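Local structure of endoglucanase (Bacillus akibai, 1UWW) at residues 18-22 / 183-188; 59-63 / 170-175. The protein hydrolyses internal beta-1,4-glucosidic linkages in cellulose and related beta-glucans, the piece described here being its family 28 carbohydrate-binding module, specific for non-crystalline cellulose. All blocks are in the same frame, centred on the assembly; numbering follows the deposited sequence.

Both contacts belong to the family 28 carbohydrate-binding module, a beta-sandwich of two antiparallel sheets. Contact 1 fastens an N-terminal loop to strand 180-189, a member of the sheet that also holds 50-58 and 88-97. Contact 2 joins the loop after strand 50-58 to the end of strand 165-173, which lies in the other sheet. Along the chain the order is 18-22, 59-63, 170-175, 183-188, so the pairing of contact 2 falls between the two halves of contact 1. Their centres are about 26 Å apart, on opposite sides of the chain's centre, yet Val183 CG2 and Phe170 CZ meet at 4.3 Å between the facing sheets, so that the consecutive strands 165-173 and 180-189 touch through side chains.

Contact 1: residues 18-22 / 183-188; sequences LPSVF and VDNVRF. With CA (calcium ion), chain C.
Ser20 and Val186 pair backbone to backbone where a loop meets strand 180-189 of the beta-sandwich, and the pairing is a G1 beta bulge, Asn185 and Val186 both facing Ser20. Ser20 N donates to Val186 O at 2.9 Å, and Val186 N returns a bond to Ser20 O. Toward one end the contact is mostly apolar. Leu18, its CG anti to the backbone N (chi1 -166°), brings CD1 to 3.4 Å from Val186 O while CD2 lies 3.9 Å from Phe188 CD2. Pro19 crosses Arg187 at a slant, CG against CB, and the arginine chain, bent at chi3, brings Arg187 NE to Phe188 O at 3.0 Å, the oxygen lying near the guanidinium plane. At the other end Phe22 and Asp184 run past each other in opposite directions, ring and carboxylate planes 47° apart, with Asp184 OD1 at the ring edge, 3.7 Å from Phe22 CD2. Asp184 OD1 and OD2 both bind a calcium ion, with Val21 O and a water; Glu23, Ser50 and Asn51 complete the site. Asn185 ND2 hydrogen-bonds Asp92 OD2, from a ligand of a second calcium, while the water on the first calcium donates to Asn185 OD1 at 2.7 Å.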
ATOM      1  N   LEU A  18     -10.637  15.824 -16.995  1.00 22.38           N
ATOM      2  CA  LEU A  18      -9.326  15.442 -16.520  1.00 23.52           C
ATOM      3  C   LEU A  18      -8.301  16.078 -17.473  1.00 23.43           C
ATOM      4  O   LEU A  18      -8.470  15.890 -18.709  1.00 25.63           O
ATOM      5  CB  LEU A  18      -9.298  13.909 -16.476  1.00 24.61           C
ATOM      6  CG  LEU A  18      -8.157  13.284 -15.705  1.00 23.94           C
ATOM      7  CD1 LEU A  18      -8.334  13.431 -14.214  1.00 21.51           C
ATOM      8  CD2 LEU A  18      -7.999  11.850 -16.128  1.00 25.49           C
ATOM      9  N   PRO A  19      -7.285  16.842 -17.021  1.00 22.78           N
ATOM     10  CA  PRO A  19      -7.012  17.196 -15.605  1.00 21.48           C
ATOM     11  C   PRO A  19      -8.132  17.941 -14.882  1.00 20.57           C
ATOM     12  O   PRO A  19      -8.815  18.817 -15.436  1.00 19.50           O
ATOM     13  CB  PRO A  19      -5.765  18.077 -15.698  1.00 22.24           C
ATOM     14  CG  PRO A  19      -5.078  17.592 -16.981  1.00 23.35           C
ATOM     15  CD  PRO A  19      -6.210  17.333 -17.907  1.00 24.29           C
ATOM     16  N   SER A  20      -8.313  17.602 -13.607  1.00 18.71           N
ATOM     17  CA  SER A  20      -9.356  18.189 -12.773  1.00 18.07           C
ATOM     18  C   SER A  20      -8.752  19.326 -11.936  1.00 18.08           C
ATOM     19  O   SER A  20      -7.903  19.100 -11.082  1.00 18.14           O
ATOM     20  CB  SER A  20      -9.991  17.120 -11.861  1.00 18.34           C
ATOM     21  OG  SER A  20     -10.358  15.936 -12.565  1.00 18.35           O
ATOM     22  N   VAL A  21      -9.163  20.558 -12.239  1.00 18.19           N
ATOM     23  CA  VAL A  21      -8.654  21.761 -11.603  1.00 17.91           C
ATOM     24  C   VAL A  21      -9.683  22.493 -10.711  1.00 18.15           C
ATOM     25  O   VAL A  21      -9.317  23.375  -9.958  1.00 17.85           O
ATOM     26  CB  VAL A  21      -8.027  22.724 -12.641  1.00 18.76           C
ATOM     27  CG1 VAL A  21      -6.867  22.033 -13.347  1.00 19.15           C
ATOM     28  CG2 VAL A  21      -9.062  23.211 -13.655  1.00 19.63           C
ATOM     29  N   PHE A  22     -10.949  22.164 -10.821  1.00 17.80           N
ATOM     30  CA  PHE A  22     -11.993  22.659  -9.897  1.00 18.30           C
ATOM     31  C   PHE A  22     -12.138  24.166  -9.917  1.00 19.70           C
ATOM     32  O   PHE A  22     -12.407  24.768  -8.895  1.00 20.30           O
ATOM     33  CB  PHE A  22     -11.776  22.125  -8.467  1.00 18.26           C
ATOM     34  CG  PHE A  22     -11.562  20.619  -8.436  1.00 17.70           C
ATOM     35  CD1 PHE A  22     -12.633  19.750  -8.651  1.00 17.19           C
ATOM     36  CD2 PHE A  22     -10.287  20.084  -8.244  1.00 17.24           C
ATOM     37  CE1 PHE A  22     -12.424  18.387  -8.654  1.00 16.87           C
ATOM     38  CE2 PHE A  22     -10.090  18.723  -8.266  1.00 17.90           C
ATOM     39  CZ  PHE A  22     -11.170  17.867  -8.465  1.00 16.29           C
ATOM     40  N   VAL A 183      -8.106  18.291  -2.510  1.00 16.15           N
ATOM     41  CA  VAL A 183      -7.487  17.645  -3.678  1.00 16.27           C
ATOM     42  C   VAL A 183      -7.550  18.606  -4.862  1.00 16.28           C
ATOM     43  O   VAL A 183      -8.601  19.150  -5.175  1.00 16.65           O
ATOM     44  CB  VAL A 183      -8.287  16.360  -4.010  1.00 16.60           C
ATOM     45  CG1 VAL A 183      -7.929  15.773  -5.378  1.00 17.74           C
ATOM     46  CG2 VAL A 183      -8.135  15.322  -2.900  1.00 17.49           C
ATOM     47  N   ASP A 184      -6.423  18.783  -5.545  1.00 16.70           N
ATOM     48  CA  ASP A 184      -6.387  19.663  -6.719  1.00 16.72           C
ATOM     49  C   ASP A 184      -5.501  19.076  -7.824  1.00 16.06           C
ATOM     50  O   ASP A 184      -4.589  18.309  -7.569  1.00 16.34           O
ATOM     51  CB  ASP A 184      -5.907  21.062  -6.335  1.00 15.27           C
ATOM     52  CG  ASP A 184      -6.362  22.158  -7.294  1.00 17.32           C
ATOM     53  OD1 ASP A 184      -7.113  21.923  -8.272  1.00 17.39           O
ATOM     54  OD2 ASP A 184      -6.008  23.340  -7.025  1.00 17.79           O
ATOM     55  N   ASN A 185      -5.790  19.466  -9.055  1.00 16.22           N
ATOM     56  CA  ASN A 185      -4.914  19.180 -10.201  1.00 16.55           C
ATOM     57  C   ASN A 185      -4.710  17.681 -10.435  1.00 16.38           C
ATOM     58  O   ASN A 185      -3.596  17.219 -10.632  1.00 18.35           O
ATOM     59  CB  ASN A 185      -3.585  19.926 -10.099  1.00 17.26           C
ATOM     60  CG  ASN A 185      -3.776  21.393  -9.941  1.00 18.33           C
ATOM     61  OD1 ASN A 185      -4.483  22.011 -10.737  1.00 18.10           O
ATOM     62  ND2 ASN A 185      -3.192  21.964  -8.899  1.00 19.45           N
ATOM     63  N   VAL A 186      -5.802  16.923 -10.409  1.00 17.04           N
ATOM     64  CA  VAL A 186      -5.705  15.485 -10.645  1.00 16.62           C
ATOM     65  C   VAL A 186      -5.458  15.254 -12.123  1.00 18.13           C
ATOM     66  O   VAL A 186      -6.208  15.722 -12.943  1.00 18.00           O
ATOM     67  CB  VAL A 186      -6.971  14.691 -10.202  1.00 17.44           C
ATOM     68  CG1 VAL A 186      -6.685  13.183 -10.273  1.00 18.38           C
ATOM     69  CG2 VAL A 186      -7.455  15.096  -8.830  1.00 18.19           C
ATOM     70  N   ARG A 187      -4.398  14.540 -12.451  1.00 17.29           N
ATOM     71  CA  ARG A 187      -4.069  14.261 -13.859  1.00 18.15           C
ATOM     72  C   ARG A 187      -3.156  13.068 -14.036  1.00 18.75           C
ATOM     73  O   ARG A 187      -2.480  12.656 -13.118  1.00 19.27           O
ATOM     74  CB  ARG A 187      -3.389  15.464 -14.467  1.00 19.75           C
ATOM     75  CG  ARG A 187      -2.123  15.865 -13.813  1.00 21.55           C
ATOM     76  CD  ARG A 187      -1.425  16.964 -14.577  1.00 27.95           C
ATOM     77  NE  ARG A 187      -0.906  16.430 -15.837  1.00 32.89           N
ATOM     78  CZ  ARG A 187      -0.503  17.153 -16.887  1.00 36.57           C
ATOM     79  NH1 ARG A 187      -0.547  18.480 -16.855  1.00 36.83           N
ATOM     80  NH2 ARG A 187      -0.043  16.541 -17.975  1.00 38.04           N
ATOM     81  N   PHE A 188      -3.130  12.530 -15.252  1.00 19.39           N
ATOM     82  CA  PHE A 188      -2.036  11.680 -15.676  1.00 19.73           C
ATOM     83  C   PHE A 188      -0.870  12.550 -16.136  1.00 20.27           C
ATOM     84  O   PHE A 188      -1.081  13.603 -16.721  1.00 21.40           O
ATOM     85  CB  PHE A 188      -2.463  10.816 -16.877  1.00 18.66           C
ATOM     86  CG  PHE A 188      -3.399   9.688 -16.559  1.00 18.84           C
ATOM     87  CD1 PHE A 188      -2.928   8.474 -16.106  1.00 19.83           C
ATOM     88  CD2 PHE A 188      -4.741   9.819 -16.764  1.00 21.84           C
ATOM     89  CE1 PHE A 188      -3.794   7.429 -15.848  1.00 21.46           C
ATOM     90  CE2 PHE A 188      -5.602   8.775 -16.498  1.00 23.82           C
ATOM     91  CZ  PHE A 188      -5.123   7.588 -16.026  1.00 22.92           C
TER
HETATM   92 CA    CA C1192      -7.596  24.319  -8.620  1.00 17.48          CA
HETATM   93  O   HOH W   1      -6.017  24.261 -10.361  1.00 19.16           O

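Contact 2: residues 59-63 / 170-175; sequences YPEVK and FADVES. With CA (calcium ion), chain F.
The backbones of 59-63 and 170-175 stay well apart, 7.0 Å between Tyr59 CA and Asp172 CA, and side chains bridge the gap as strand 165-173 gives way to a turn. Asp172 is the hub. Its CB sits over the centre of the Tyr59 ring in a CH-pi contact, 3.5 Å from the centroid, and its carboxylate lies almost parallel to the ring, the planes 4° apart. The first torsion, with CG anti to the backbone N (chi1 -171°), carries the carboxylate across that face, and the two side chains point opposite ways. The tyrosine hydroxyl reaches on to Phe170 O at 2.8 Å, approaching from above the carbonyl plane.

The two carboxylate oxygens divide the work. Asp172 OD2 offers its syn lone pair to Lys63 NZ in a 2.6 Å salt bridge. Asp172 OD1 accepts Ser175 N, forming an Asx motif, and also Ser175 OG, the two donors arriving from opposite faces of its plane; together they fix the rotation of the carboxylate. Lys63, bent at chi2 (-56°), comes in at about a right angle to Asp172, and its ammonium gains two carbonyls as well, Ser175 O at 2.7 Å and Pro60 O, the latter almost in line with its C=O bond. Three acceptors thus grip this one nitrogen, which ties the loop into a closed bend. Glu61, pointing away from 170-175, binds a calcium ion through both carboxylate oxygens.

Around the pair, Phe57 meets the Tyr59 ring edge-to-face, and Met105 of strand 104-111 packs on Tyr59. Phe170 turns inward to Trp55 and Phe93 of the other sheet, while Val173 packs on Ala104 and Asn106 of strand 104-111 and on Thr127 of the second subunit.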
ATOM      1  N   TYR A  59     -11.264  10.016  11.426  1.00 18.98           N
ATOM      2  CA  TYR A  59     -11.337   8.581  11.635  1.00 19.37           C
ATOM      3  C   TYR A  59     -11.803   8.233  13.054  1.00 20.92           C
ATOM      4  O   TYR A  59     -11.512   8.966  13.994  1.00 20.75           O
ATOM      5  CB  TYR A  59      -9.976   7.935  11.394  1.00 19.48           C
ATOM      6  CG  TYR A  59      -9.432   8.028   9.961  1.00 18.74           C
ATOM      7  CD1 TYR A  59     -10.073   7.398   8.896  1.00 18.71           C
ATOM      8  CD2 TYR A  59      -8.280   8.714   9.687  1.00 19.78           C
ATOM      9  CE1 TYR A  59      -9.535   7.463   7.596  1.00 18.58           C
ATOM     10  CE2 TYR A  59      -7.751   8.770   8.406  1.00 18.77           C
ATOM     11  CZ  TYR A  59      -8.378   8.144   7.383  1.00 18.74           C
ATOM     12  OH  TYR A  59      -7.841   8.230   6.111  1.00 19.36           O
ATOM     13  N   PRO A  60     -12.470   7.088  13.207  1.00 21.14           N
ATOM     14  CA  PRO A  60     -12.901   6.637  14.537  1.00 21.80           C
ATOM     15  C   PRO A  60     -11.735   6.107  15.331  1.00 22.93           C
ATOM     16  O   PRO A  60     -10.725   5.679  14.769  1.00 22.29           O
ATOM     17  CB  PRO A  60     -13.907   5.533  14.204  1.00 22.17           C
ATOM     18  CG  PRO A  60     -13.373   4.957  12.951  1.00 22.13           C
ATOM     19  CD  PRO A  60     -12.941   6.164  12.150  1.00 22.18           C
ATOM     20  N   GLU A  61     -11.849   6.151  16.662  1.00 24.56           N
ATOM     21  CA  GLU A  61     -10.846   5.555  17.535  1.00 26.22           C
ATOM     22  C   GLU A  61     -10.895   4.036  17.515  1.00 26.87           C
ATOM     23  O   GLU A  61      -9.851   3.379  17.555  1.00 27.72           O
ATOM     24  CB  GLU A  61     -11.031   6.061  18.961  1.00 27.36           C
ATOM     25  CG  GLU A  61     -10.628   7.514  19.056  1.00 29.53           C
ATOM     26  CD  GLU A  61     -10.522   8.024  20.469  1.00 32.83           C
ATOM     27  OE1 GLU A  61     -10.230   7.229  21.395  1.00 35.25           O
ATOM     28  OE2 GLU A  61     -10.736   9.241  20.641  1.00 31.52           O
ATOM     29  N   VAL A  62     -12.095   3.486  17.429  1.00 27.27           N
ATOM     30  CA  VAL A  62     -12.252   2.037  17.268  1.00 27.93           C
ATOM     31  C   VAL A  62     -12.024   1.704  15.793  1.00 26.97           C
ATOM     32  O   VAL A  62     -12.758   2.164  14.935  1.00 26.44           O
ATOM     33  CB  VAL A  62     -13.628   1.546  17.755  1.00 28.72           C
ATOM     34  CG1 VAL A  62     -13.816   0.062  17.438  1.00 29.86           C
ATOM     35  CG2 VAL A  62     -13.786   1.790  19.271  1.00 30.41           C
ATOM     36  N   LYS A  63     -10.983   0.914  15.527  1.00 27.05           N
ATOM     37  CA  LYS A  63     -10.538   0.594  14.163  1.00 27.21           C
ATOM     38  C   LYS A  63     -11.152  -0.731  13.706  1.00 27.60           C
ATOM     39  O   LYS A  63     -10.820  -1.781  14.290  1.00 28.46           O
ATOM     40  CB  LYS A  63      -9.012   0.446  14.133  1.00 27.51           C
ATOM     41  CG  LYS A  63      -8.241   1.583  14.769  1.00 27.96           C
ATOM     42  CD  LYS A  63      -8.598   2.939  14.145  1.00 25.52           C
ATOM     43  CE  LYS A  63      -7.707   4.061  14.682  1.00 26.75           C
ATOM     44  NZ  LYS A  63      -8.006   5.352  14.032  1.00 23.90           N
ATOM     45  N   PHE A 170      -8.403   6.682   0.741  1.00 16.69           N
ATOM     46  CA  PHE A 170      -7.622   7.389   1.761  1.00 17.00           C
ATOM     47  C   PHE A 170      -7.750   6.618   3.065  1.00 16.77           C
ATOM     48  O   PHE A 170      -8.671   6.874   3.867  1.00 17.88           O
ATOM     49  CB  PHE A 170      -8.114   8.821   1.925  1.00 17.20           C
ATOM     50  CG  PHE A 170      -7.973   9.659   0.690  1.00 17.23           C
ATOM     51  CD1 PHE A 170      -8.935   9.637  -0.287  1.00 17.20           C
ATOM     52  CD2 PHE A 170      -6.872  10.487   0.502  1.00 17.96           C
ATOM     53  CE1 PHE A 170      -8.853  10.435  -1.415  1.00 17.93           C
ATOM     54  CE2 PHE A 170      -6.768  11.280  -0.635  1.00 18.00           C
ATOM     55  CZ  PHE A 170      -7.758  11.248  -1.588  1.00 17.57           C
ATOM     56  N   ALA A 171      -6.877   5.657   3.307  1.00 16.56           N
ATOM     57  CA  ALA A 171      -7.055   4.702   4.411  1.00 17.34           C
ATOM     58  C   ALA A 171      -6.286   5.082   5.670  1.00 17.96           C
ATOM     59  O   ALA A 171      -5.160   5.548   5.625  1.00 18.21           O
ATOM     60  CB  ALA A 171      -6.632   3.328   3.959  1.00 18.06           C
ATOM     61  N   ASP A 172      -6.917   4.842   6.810  1.00 18.50           N
ATOM     62  CA  ASP A 172      -6.349   5.057   8.131  1.00 19.10           C
ATOM     63  C   ASP A 172      -5.285   4.019   8.444  1.00 19.05           C
ATOM     64  O   ASP A 172      -5.501   2.821   8.244  1.00 21.26           O
ATOM     65  CB  ASP A 172      -7.497   4.931   9.134  1.00 18.84           C
ATOM     66  CG  ASP A 172      -7.139   5.344  10.538  1.00 20.78           C
ATOM     67  OD1 ASP A 172      -6.116   5.989  10.791  1.00 19.76           O
ATOM     68  OD2 ASP A 172      -7.935   5.006  11.454  1.00 23.55           O
ATOM     69  N   VAL A 173      -4.163   4.467   8.990  1.00 18.12           N
ATOM     70  CA  VAL A 173      -3.146   3.592   9.554  1.00 19.56           C
ATOM     71  C   VAL A 173      -2.906   4.034  10.999  1.00 18.77           C
ATOM     72  O   VAL A 173      -1.981   4.769  11.304  1.00 18.31           O
ATOM     73  CB  VAL A 173      -1.812   3.683   8.776  1.00 20.12           C
ATOM     74  CG1 VAL A 173      -0.848   2.624   9.272  1.00 21.03           C
ATOM     75  CG2 VAL A 173      -2.025   3.556   7.259  1.00 20.23           C
ATOM     76  N   GLU A 174      -3.782   3.567  11.886  1.00 19.76           N
ATOM     77  CA  GLU A 174      -3.663   3.826  13.322  1.00 20.74           C
ATOM     78  C   GLU A 174      -3.569   5.332  13.678  1.00 20.83           C
ATOM     79  O   GLU A 174      -2.831   5.730  14.584  1.00 20.31           O
ATOM     80  CB  GLU A 174      -2.460   3.058  13.916  1.00 22.14           C
ATOM     81  CG  GLU A 174      -2.600   1.537  13.886  1.00 26.96           C
ATOM     82  CD  GLU A 174      -1.355   0.781  14.389  1.00 33.03           C
ATOM     83  OE1 GLU A 174      -0.359   1.408  14.852  1.00 38.88           O
ATOM     84  OE2 GLU A 174      -1.360  -0.465  14.314  1.00 39.18           O
ATOM     85  N   SER A 175      -4.291   6.173  12.943  1.00 19.77           N
ATOM     86  CA  SER A 175      -4.156   7.629  13.119  1.00 19.11           C
ATOM     87  C   SER A 175      -5.316   8.186  13.923  1.00 19.31           C
ATOM     88  O   SER A 175      -6.314   7.515  14.137  1.00 20.30           O
ATOM     89  CB  SER A 175      -4.121   8.362  11.783  1.00 19.28           C
ATOM     90  OG  SER A 175      -5.427   8.582  11.296  1.00 21.11           O
TER
HETATM   91 CA    CA F1195     -10.280   9.570  22.901  1.00 25.73          CA
HETATM   92  O   HOH W   2      -9.359  11.141  21.032  1.00 38.76           O